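Local atomic coordinates of PKS (Streptomyces sp. CNQ431, PDB entry 5YDA), a protein that forms the acyltransferase domain of the splenocin polyketide synthase SpnD, a broadly selective domain that probably loads acyl building blocks onto an acyl carrier protein. Residues A[248-256]-A[267-277]; A[310-321]-A[336-346]. All coordinates share one frame; numbering follows the deposited sequence.

Contact 1 of 2, residues A[248-256]-A[267-277]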
loop_
_atom_site.group_PDB
_atom_site.type_symbol
_atom_site.label_atom_id
_atom_site.label_comp_id
_atom_site.label_asym_id
_atom_site.label_seq_id
_atom_site.Cartn_x
_atom_site.Cartn_y
_atom_site.Cartn_z
ATOM N N PRO A 248 -2.295 -24.750 17.671
ATOM C CA PRO A 248 -1.882 -25.927 18.456
ATOM C C PRO A 248 -0.488 -26.439 18.140
ATOM O O PRO A 248 0.067 -27.173 18.967
ATOM C CB PRO A 248 -2.950 -26.982 18.125
ATOM C CG PRO A 248 -3.664 -26.475 16.931
ATOM C CD PRO A 248 -3.569 -24.989 16.965
ATOM N N LEU A 249 0.106 -26.072 16.999
ATOM C CA LEU A 249 1.451 -26.516 16.639
ATOM C C LEU A 249 2.557 -25.664 17.257
ATOM O O LEU A 249 3.739 -25.947 17.028
ATOM C CB LEU A 249 1.612 -26.525 15.120
ATOM C CG LEU A 249 0.572 -27.308 14.314
ATOM C CD1 LEU A 249 0.929 -27.296 12.851
ATOM C CD2 LEU A 249 0.509 -28.731 14.820
ATOM N N LEU A 250 2.232 -24.666 18.050
ATOM C CA LEU A 250 3.242 -23.823 18.674
ATOM C C LEU A 250 3.185 -23.977 20.169
ATOM O O LEU A 250 2.131 -23.858 20.729
ATOM C CB LEU A 250 2.945 -22.368 18.337
ATOM C CG LEU A 250 2.368 -21.981 16.976
ATOM C CD1 LEU A 250 2.043 -20.517 16.933
ATOM C CD2 LEU A 250 3.351 -22.282 15.891
ATOM N N GLY A 251 4.268 -24.243 20.859
ATOM C CA GLY A 251 5.579 -24.394 20.327
ATOM C C GLY A 251 6.512 -23.570 21.185
ATOM O O GLY A 251 6.449 -22.380 21.147
ATOM N N GLU A 252 7.369 -24.208 21.957
ATOM C CA GLU A 252 8.328 -23.484 22.748
ATOM C C GLU A 252 9.305 -22.988 21.708
ATOM O O GLU A 252 9.699 -23.720 20.836
ATOM C CB GLU A 252 8.982 -24.399 23.772
ATOM C CG GLU A 252 10.181 -23.830 24.504
ATOM C CD GLU A 252 9.914 -22.506 25.180
ATOM O OE1 GLU A 252 9.163 -22.486 26.168
ATOM O OE2 GLU A 252 10.461 -21.483 24.733
ATOM N N GLY A 253 9.671 -21.728 21.792
ATOM C CA GLY A 253 10.525 -21.121 20.795
ATOM C C GLY A 253 9.802 -20.536 19.600
ATOM O O GLY A 253 10.467 -20.132 18.643
ATOM N N LEU A 254 8.472 -20.461 19.627
ATOM C CA LEU A 254 7.701 -19.931 18.513
ATOM C C LEU A 254 6.656 -18.953 19.023
ATOM O O LEU A 254 6.058 -19.163 20.084
ATOM C CB LEU A 254 6.992 -21.045 17.713
ATOM C CG LEU A 254 7.834 -22.102 17.009
ATOM C CD1 LEU A 254 6.930 -23.186 16.468
ATOM C CD2 LEU A 254 8.684 -21.509 15.904
ATOM N N SER A 255 6.428 -17.896 18.259
ATOM C CA SER A 255 5.325 -16.985 18.518
ATOM C C SER A 255 4.513 -16.822 17.242
ATOM O O SER A 255 5.040 -16.922 16.125
ATOM C CB SER A 255 5.804 -15.588 19.002
ATOM O OG SER A 255 6.792 -15.686 20.017
ATOM N N LEU A 256 3.224 -16.582 17.428
ATOM C CA LEU A 256 2.348 -16.177 16.340
ATOM C C LEU A 256 2.680 -14.729 15.974
ATOM O O LEU A 256 2.374 -13.804 16.735
ATOM C CB LEU A 256 0.891 -16.331 16.778
ATOM C CG LEU A 256 -0.223 -16.106 15.755
ATOM C CD1 LEU A 256 -0.044 -17.051 14.574
ATOM C CD2 LEU A 256 -1.590 -16.327 16.392
ATOM N N VAL A 267 4.499 -17.262 11.550
ATOM C CA VAL A 267 5.035 -17.780 12.799
ATOM C C VAL A 267 6.524 -17.475 12.820
ATOM O O VAL A 267 7.209 -17.628 11.802
ATOM C CB VAL A 267 4.776 -19.297 12.962
ATOM C CG1 VAL A 267 5.422 -19.811 14.236
ATOM C CG2 VAL A 267 3.263 -19.588 13.000
ATOM N N ALA A 268 7.015 -16.999 13.971
ATOM C CA ALA A 268 8.395 -16.549 14.113
ATOM C C ALA A 268 9.004 -17.130 15.383
ATOM O O ALA A 268 8.300 -17.412 16.357
ATOM C CB ALA A 268 8.476 -15.018 14.164
ATOM N N GLY A 269 10.322 -17.291 15.368
ATOM C CA GLY A 269 11.029 -17.796 16.533
ATOM C C GLY A 269 12.449 -18.140 16.143
ATOM O O GLY A 269 12.929 -17.705 15.089
ATOM N N ASP A 270 13.110 -18.944 16.982
ATOM C CA ASP A 270 14.471 -19.300 16.601
ATOM C C ASP A 270 14.435 -20.307 15.462
ATOM O O ASP A 270 13.444 -21.009 15.253
ATOM C CB ASP A 270 15.278 -19.833 17.783
ATOM C CG ASP A 270 14.676 -21.050 18.396
ATOM O OD1 ASP A 270 15.007 -22.188 17.947
ATOM O OD2 ASP A 270 13.892 -20.853 19.353
ATOM N N THR A 271 15.527 -20.348 14.703
ATOM C CA THR A 271 15.516 -21.081 13.445
ATOM C C THR A 271 15.262 -22.569 13.663
ATOM O O THR A 271 14.534 -23.192 12.884
ATOM C CB THR A 271 16.823 -20.840 12.694
ATOM O OG1 THR A 271 17.025 -19.423 12.578
ATOM C CG2 THR A 271 16.742 -21.418 11.296
ATOM N N ASP A 272 15.820 -23.147 14.731
ATOM C CA ASP A 272 15.602 -24.565 15.023
ATOM C C ASP A 272 14.123 -24.867 15.236
ATOM O O ASP A 272 13.592 -25.840 14.694
ATOM C CB ASP A 272 16.396 -24.986 16.263
ATOM C CG ASP A 272 17.872 -25.179 15.978
ATOM O OD1 ASP A 272 18.255 -25.251 14.783
ATOM O OD2 ASP A 272 18.647 -25.273 16.960
ATOM N N ALA A 273 13.457 -24.065 16.065
ATOM C CA ALA A 273 12.032 -24.257 16.299
ATOM C C ALA A 273 11.231 -24.096 15.007
ATOM O O ALA A 273 10.259 -24.825 14.777
ATOM C CB ALA A 273 11.544 -23.275 17.365
ATOM N N VAL A 274 11.631 -23.157 14.146
ATOM C CA VAL A 274 10.907 -22.949 12.895
ATOM C C VAL A 274 11.116 -24.138 11.963
ATOM O O VAL A 274 10.172 -24.588 11.294
ATOM C CB VAL A 274 11.331 -21.615 12.241
ATOM C CG1 VAL A 274 10.888 -21.551 10.785
ATOM C CG2 VAL A 274 10.743 -20.439 13.008
ATOM N N ASP A 275 12.350 -24.673 11.918
ATOM C CA ASP A 275 12.623 -25.903 11.172
ATOM C C ASP A 275 11.674 -27.024 11.586
ATOM O O ASP A 275 11.081 -27.703 10.738
ATOM C CB ASP A 275 14.071 -26.355 11.388
ATOM C CG ASP A 275 15.077 -25.500 10.641
ATOM O OD1 ASP A 275 14.671 -24.750 9.733
ATOM O OD2 ASP A 275 16.283 -25.594 10.952
ATOM N N ARG A 276 11.505 -27.225 12.893
ATOM C CA ARG A 276 10.674 -28.336 13.331
ATOM C C ARG A 276 9.209 -28.086 13.021
ATOM O O ARG A 276 8.495 -29.014 12.631
ATOM C CB ARG A 276 10.886 -28.619 14.820
ATOM C CG ARG A 276 12.303 -29.098 15.114
ATOM C CD ARG A 276 12.620 -29.263 16.595
ATOM N NE ARG A 276 11.764 -28.477 17.466
ATOM C CZ ARG A 276 12.207 -27.519 18.268
ATOM N NH1 ARG A 276 13.496 -27.201 18.332
ATOM N NH2 ARG A 276 11.325 -26.858 19.018
ATOM N N LEU A 277 8.739 -26.845 13.182
ATOM C CA LEU A 277 7.381 -26.520 12.762
ATOM C C LEU A 277 7.167 -26.846 11.287
ATOM O O LEU A 277 6.133 -27.408 10.909
ATOM C CB LEU A 277 7.092 -25.044 13.024
ATOM C CG LEU A 277 5.742 -24.566 12.476
ATOM C CD1 LEU A 277 4.599 -25.299 13.188
ATOM C CD2 LEU A 277 5.585 -23.060 12.625
#

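Contact 2 of 2, residues A[310-321]-A[336-346]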
loop_
_atom_site.group_PDB
_atom_site.type_symbol
_atom_site.label_atom_id
_atom_site.label_comp_id
_atom_site.label_asym_id
_atom_site.label_seq_id
_atom_site.Cartn_x
_atom_site.Cartn_y
_atom_site.Cartn_z
ATOM N N ALA A 310 12.748 1.233 22.819
ATOM C CA ALA A 310 11.958 2.266 23.483
ATOM C C ALA A 310 12.748 3.563 23.632
ATOM O O ALA A 310 12.164 4.655 23.596
ATOM C CB ALA A 310 11.482 1.765 24.851
ATOM N N GLY A 311 14.068 3.469 23.789
ATOM C CA GLY A 311 14.890 4.673 23.772
ATOM C C GLY A 311 14.700 5.486 22.502
ATOM O O GLY A 311 14.478 6.701 22.554
ATOM N N HIS A 312 14.766 4.818 21.341
ATOM C CA HIS A 312 14.517 5.500 20.075
ATOM C C HIS A 312 13.087 5.998 19.978
ATOM O O HIS A 312 12.843 7.105 19.476
ATOM C CB HIS A 312 14.838 4.578 18.899
ATOM C CG HIS A 312 16.294 4.302 18.753
ATOM N ND1 HIS A 312 16.895 3.191 19.297
ATOM C CD2 HIS A 312 17.282 5.026 18.181
ATOM C CE1 HIS A 312 18.191 3.229 19.046
ATOM N NE2 HIS A 312 18.452 4.335 18.372
ATOM N N LEU A 313 12.119 5.201 20.439
ATOM C CA LEU A 313 10.739 5.672 20.378
ATOM C C LEU A 313 10.545 6.925 21.223
ATOM O O LEU A 313 9.691 7.758 20.912
ATOM C CB LEU A 313 9.785 4.563 20.816
ATOM C CG LEU A 313 9.614 3.424 19.798
ATOM C CD1 LEU A 313 8.881 2.264 20.462
ATOM C CD2 LEU A 313 8.861 3.902 18.530
ATOM N N ARG A 314 11.336 7.078 22.290
ATOM C CA ARG A 314 11.266 8.274 23.120
ATOM C C ARG A 314 11.758 9.538 22.409
ATOM O O ARG A 314 11.460 10.636 22.874
ATOM C CB ARG A 314 12.053 8.046 24.419
ATOM C CG ARG A 314 11.259 7.253 25.468
ATOM C CD ARG A 314 11.920 7.225 26.837
ATOM N NE ARG A 314 13.110 6.372 26.867
ATOM C CZ ARG A 314 13.097 5.066 27.148
ATOM N NH1 ARG A 314 14.230 4.383 27.148
ATOM N NH2 ARG A 314 11.951 4.439 27.408
ATOM N N THR A 315 12.470 9.428 21.293
ATOM C CA THR A 315 12.868 10.632 20.572
ATOM C C THR A 315 11.742 11.250 19.747
ATOM O O THR A 315 11.938 12.336 19.196
ATOM C CB THR A 315 14.054 10.345 19.637
ATOM O OG1 THR A 315 13.603 9.602 18.501
ATOM C CG2 THR A 315 15.125 9.555 20.353
ATOM N N LEU A 316 10.577 10.616 19.662
ATOM C CA LEU A 316 9.507 11.079 18.780
ATOM C C LEU A 316 8.509 11.974 19.505
ATOM O O LEU A 316 8.129 11.704 20.646
ATOM C CB LEU A 316 8.744 9.893 18.189
ATOM C CG LEU A 316 9.512 8.780 17.480
ATOM C CD1 LEU A 316 8.544 7.644 17.178
ATOM C CD2 LEU A 316 10.131 9.328 16.202
ATOM N N THR A 317 8.031 12.998 18.806
ATOM C CA THR A 317 6.902 13.803 19.268
ATOM C C THR A 317 5.600 13.154 18.800
ATOM O O THR A 317 5.156 13.366 17.666
ATOM C CB THR A 317 7.026 15.232 18.750
ATOM O OG1 THR A 317 8.240 15.810 19.246
ATOM C CG2 THR A 317 5.836 16.070 19.209
ATOM N N LEU A 318 4.971 12.376 19.675
ATOM C CA LEU A 318 3.737 11.679 19.331
ATOM C C LEU A 318 2.518 12.563 19.577
ATOM O O LEU A 318 2.414 13.227 20.610
ATOM C CB LEU A 318 3.618 10.390 20.137
ATOM C CG LEU A 318 4.785 9.420 19.994
ATOM C CD1 LEU A 318 4.617 8.268 20.971
ATOM C CD2 LEU A 318 4.884 8.909 18.548
ATOM N N ARG A 319 1.598 12.564 18.625
ATOM C CA ARG A 319 0.369 13.339 18.683
ATOM C C ARG A 319 -0.810 12.419 18.405
ATOM O O ARG A 319 -0.648 11.358 17.794
ATOM C CB ARG A 319 0.377 14.493 17.665
ATOM C CG ARG A 319 1.363 15.624 17.966
ATOM C CD ARG A 319 1.342 16.658 16.834
ATOM N NE ARG A 319 2.171 17.838 17.089
ATOM C CZ ARG A 319 3.459 17.944 16.763
ATOM N NH1 ARG A 319 4.094 16.929 16.179
ATOM N NH2 ARG A 319 4.119 19.067 17.027
ATOM N N PRO A 320 -2.008 12.789 18.865
ATOM C CA PRO A 320 -3.182 11.979 18.527
ATOM C C PRO A 320 -3.408 11.979 17.039
ATOM O O PRO A 320 -3.081 12.958 16.337
ATOM C CB PRO A 320 -4.325 12.697 19.272
ATOM C CG PRO A 320 -3.678 13.636 20.227
ATOM C CD PRO A 320 -2.322 13.949 19.715
ATOM N N PRO A 321 -3.971 10.898 16.487
ATOM C CA PRO A 321 -4.150 10.842 15.034
ATOM C C PRO A 321 -5.156 11.874 14.563
ATOM O O PRO A 321 -6.224 12.050 15.153
ATOM C CB PRO A 321 -4.657 9.419 14.790
ATOM C CG PRO A 321 -5.300 9.043 16.091
ATOM C CD PRO A 321 -4.412 9.651 17.136
ATOM N N ASP A 336 -6.313 7.694 21.088
ATOM C CA ASP A 336 -5.350 8.765 21.330
ATOM C C ASP A 336 -4.317 8.349 22.363
ATOM O O ASP A 336 -3.123 8.635 22.209
ATOM C CB ASP A 336 -6.062 10.036 21.792
ATOM C CG ASP A 336 -6.888 10.673 20.705
ATOM O OD1 ASP A 336 -6.786 10.249 19.528
ATOM O OD2 ASP A 336 -7.647 11.611 21.028
ATOM N N ALA A 337 -4.752 7.662 23.426
ATOM C CA ALA A 337 -3.810 7.223 24.458
ATOM C C ALA A 337 -2.789 6.243 23.897
ATOM O O ALA A 337 -1.602 6.292 24.254
ATOM C CB ALA A 337 -4.562 6.586 25.628
ATOM N N GLN A 338 -3.238 5.325 23.036
ATOM C CA GLN A 338 -2.322 4.359 22.432
ATOM C C GLN A 338 -1.360 5.048 21.476
ATOM O O GLN A 338 -0.141 4.838 21.545
ATOM C CB GLN A 338 -3.113 3.269 21.698
ATOM C CG GLN A 338 -3.757 2.223 22.599
ATOM C CD GLN A 338 -4.886 1.482 21.899
ATOM O OE1 GLN A 338 -5.295 1.837 20.787
ATOM N NE2 GLN A 338 -5.406 0.454 22.554
ATOM N N ALA A 339 -1.894 5.877 20.572
ATOM C CA ALA A 339 -1.049 6.497 19.557
ATOM C C ALA A 339 0.100 7.271 20.179
ATOM O O ALA A 339 1.185 7.340 19.596
ATOM C CB ALA A 339 -1.881 7.419 18.663
ATOM N N THR A 340 -0.113 7.852 21.361
ATOM C CA THR A 340 0.862 8.737 21.985
ATOM C C THR A 340 1.659 8.059 23.083
ATOM O O THR A 340 2.379 8.742 23.816
ATOM C CB THR A 340 0.166 9.979 22.545
ATOM O OG1 THR A 340 -0.864 9.574 23.463
ATOM C CG2 THR A 340 -0.443 10.792 21.411
ATOM N N ASP A 341 1.559 6.737 23.203
ATOM C CA ASP A 341 2.190 5.988 24.285
ATOM C C ASP A 341 3.347 5.159 23.742
ATOM O O ASP A 341 3.135 4.273 22.909
ATOM C CB ASP A 341 1.168 5.082 24.976
ATOM C CG ASP A 341 1.795 4.219 26.048
ATOM O OD1 ASP A 341 1.241 3.152 26.375
ATOM O OD2 ASP A 341 2.860 4.598 26.565
ATOM N N VAL A 342 4.559 5.423 24.246
ATOM C CA VAL A 342 5.746 4.682 23.817
ATOM C C VAL A 342 5.575 3.189 24.073
ATOM O O VAL A 342 5.999 2.352 23.258
ATOM C CB VAL A 342 7.014 5.226 24.512
ATOM C CG1 VAL A 342 8.153 4.206 24.455
ATOM C CG2 VAL A 342 7.480 6.527 23.871
ATOM N N GLY A 343 4.982 2.829 25.222
ATOM C CA GLY A 343 4.811 1.422 25.551
ATOM C C GLY A 343 3.913 0.697 24.562
ATOM O O GLY A 343 4.144 -0.477 24.248
ATOM N N HIS A 344 2.888 1.386 24.048
ATOM C CA HIS A 344 2.057 0.807 22.998
ATOM C C HIS A 344 2.896 0.499 21.760
ATOM O O HIS A 344 2.831 -0.607 21.206
ATOM C CB HIS A 344 0.905 1.758 22.668
ATOM C CG HIS A 344 0.181 1.435 21.397
ATOM N ND1 HIS A 344 -0.747 0.421 21.303
ATOM C CD2 HIS A 344 0.241 2.004 20.166
ATOM C CE1 HIS A 344 -1.228 0.377 20.073
ATOM N NE2 HIS A 344 -0.648 1.330 19.365
ATOM N N TRP A 345 3.731 1.454 21.341
ATOM C CA TRP A 345 4.564 1.223 20.171
ATOM C C TRP A 345 5.577 0.115 20.417
ATOM O O TRP A 345 5.899 -0.635 19.488
ATOM C CB TRP A 345 5.243 2.525 19.744
ATOM C CG TRP A 345 4.278 3.427 19.037
ATOM C CD1 TRP A 345 3.590 4.473 19.567
ATOM C CD2 TRP A 345 3.861 3.325 17.669
ATOM N NE1 TRP A 345 2.784 5.044 18.611
ATOM C CE2 TRP A 345 2.932 4.356 17.437
ATOM C CE3 TRP A 345 4.203 2.474 16.613
ATOM C CZ2 TRP A 345 2.338 4.558 16.203
ATOM C CZ3 TRP A 345 3.608 2.669 15.394
ATOM C CH2 TRP A 345 2.682 3.702 15.195
ATOM N N VAL A 346 6.071 -0.020 21.651
ATOM C CA VAL A 346 6.894 -1.176 22.000
ATOM C C VAL A 346 6.087 -2.464 21.839
ATOM O O VAL A 346 6.548 -3.430 21.224
ATOM C CB VAL A 346 7.455 -1.036 23.432
ATOM C CG1 VAL A 346 8.158 -2.334 23.865
ATOM C CG2 VAL A 346 8.429 0.141 23.521
HETATM O O HOH W 1 -7.587 11.467 17.470
#

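Contact 1 of 2, residues A[248-256]-A[267-277]
S255 and A268 form the hydrogen-bonded pair at the open end of a beta hairpin, made by strands 254-261 and 264-269. The hairpin belongs to a four-stranded antiparallel sheet that fits the small ferredoxin-like subdomain of acyltransferases. Helix 271-283 follows the second strand and packs on one face of the sheet.

Backbone bonds hold the two strands. S255 N donates to A268 O at 2.7 Å, and A268 N returns a bond to S255 O at 2.9 Å. Both are nearly straight. L254 faces G269, and L256 faces V267, in the flanking non-hydrogen-bonded pairs. Where the second strand ends, D270 N makes a weak bond to G253 O.

Apolar contacts join the face that carries L254 and V267 to the helix. L254 is the hub. Its CD2 touches both A273 CB and V274 CG2, at 3.7 Å, while CD1 meets L277 CB and CD2. L250 and V267 meet tip to tip, with L250 CD2 3.6 Å from V267 CG1. L249 crosses L277 at about a right angle, and its CB touches L277 CD1. L277 CG is anti to the backbone N (chi1 174°), which carries its methyls toward these leucines.

S255, on the other face, bonds through OG to H300 ND1. D270 is the N-cap of the helix, and its OD1 accepts from A273 N at 3.1 Å, from above the carboxylate plane.

Contact 2 of 2, residues A[310-321]-A[336-346]
L318 packs on T340, over the break between helices 336-339 and 342-350. Its CB meets T340 CA, and its CD1 sits 3.6 Å from T340 C. CG is anti to the carbonyl carbon (chi1 -56°), an arrangement that lays the branch along the turn. The same CD1 approaches W345 CD1 obliquely.

L313 crosses W345 at about a right angle, with L313 CD1 3.7 Å from W345 CB. That methyl also meets V346 CG2. A310 CB touches V346 CG2 as well, also at 3.7 Å. V342 completes the row: its CG1 faces L313 CB, and its CG2 meets the carbonyl of L313 and R314 CG.

The indole is fixed from within its own segment. W345 NE1 donates to A339 O at 3.0 Å. The oxygen lies in the ring plane, but the N-H comes from above the carbonyl plane. T340 OG1 bonds to D336 O at 2.7 Å, and T340 N reaches that oxygen from the opposite face of its plane. This leaves T340 CG2 against the backbone of R319 and P320.

Farther along, P321 CD touches A339 CB and lies 3.4 Å from D336 OD1. A water donates to both P321 O and D336 OD1, bridging the segments.

The contact is structural packing within the acyltransferase domain. It joins helix 306-313 and its following loop to helices 336-339 and 342-350. Helix 201-210 meets L313 and W345 through Y204. Strand 325-327 touches A339 and W345 through Y325, and R319 forms a salt bridge with E214, just before helix 215-231.

Overall arrangement
Contact 1 and contact 2 share no helix or strand. They follow one another along the chain, with centres 30 Å apart and nearest atoms about 12 Å apart. Both are partly buried, and neither is wholly core or surface. Contact 1 lies farther out, about 29 Å from the chain centre to its own centre, against 23 Å for contact 2. Their chemistry differs. Contact 1 combines strand pairing with leucine packing, and backbone bonds join its segments directly. Contact 2 relies on apolar side chains and one bridging water. Contact 1 belongs to the four-stranded antiparallel sheet, whereas contact 2 packs beside strand 325-327 of the larger mixed sheet.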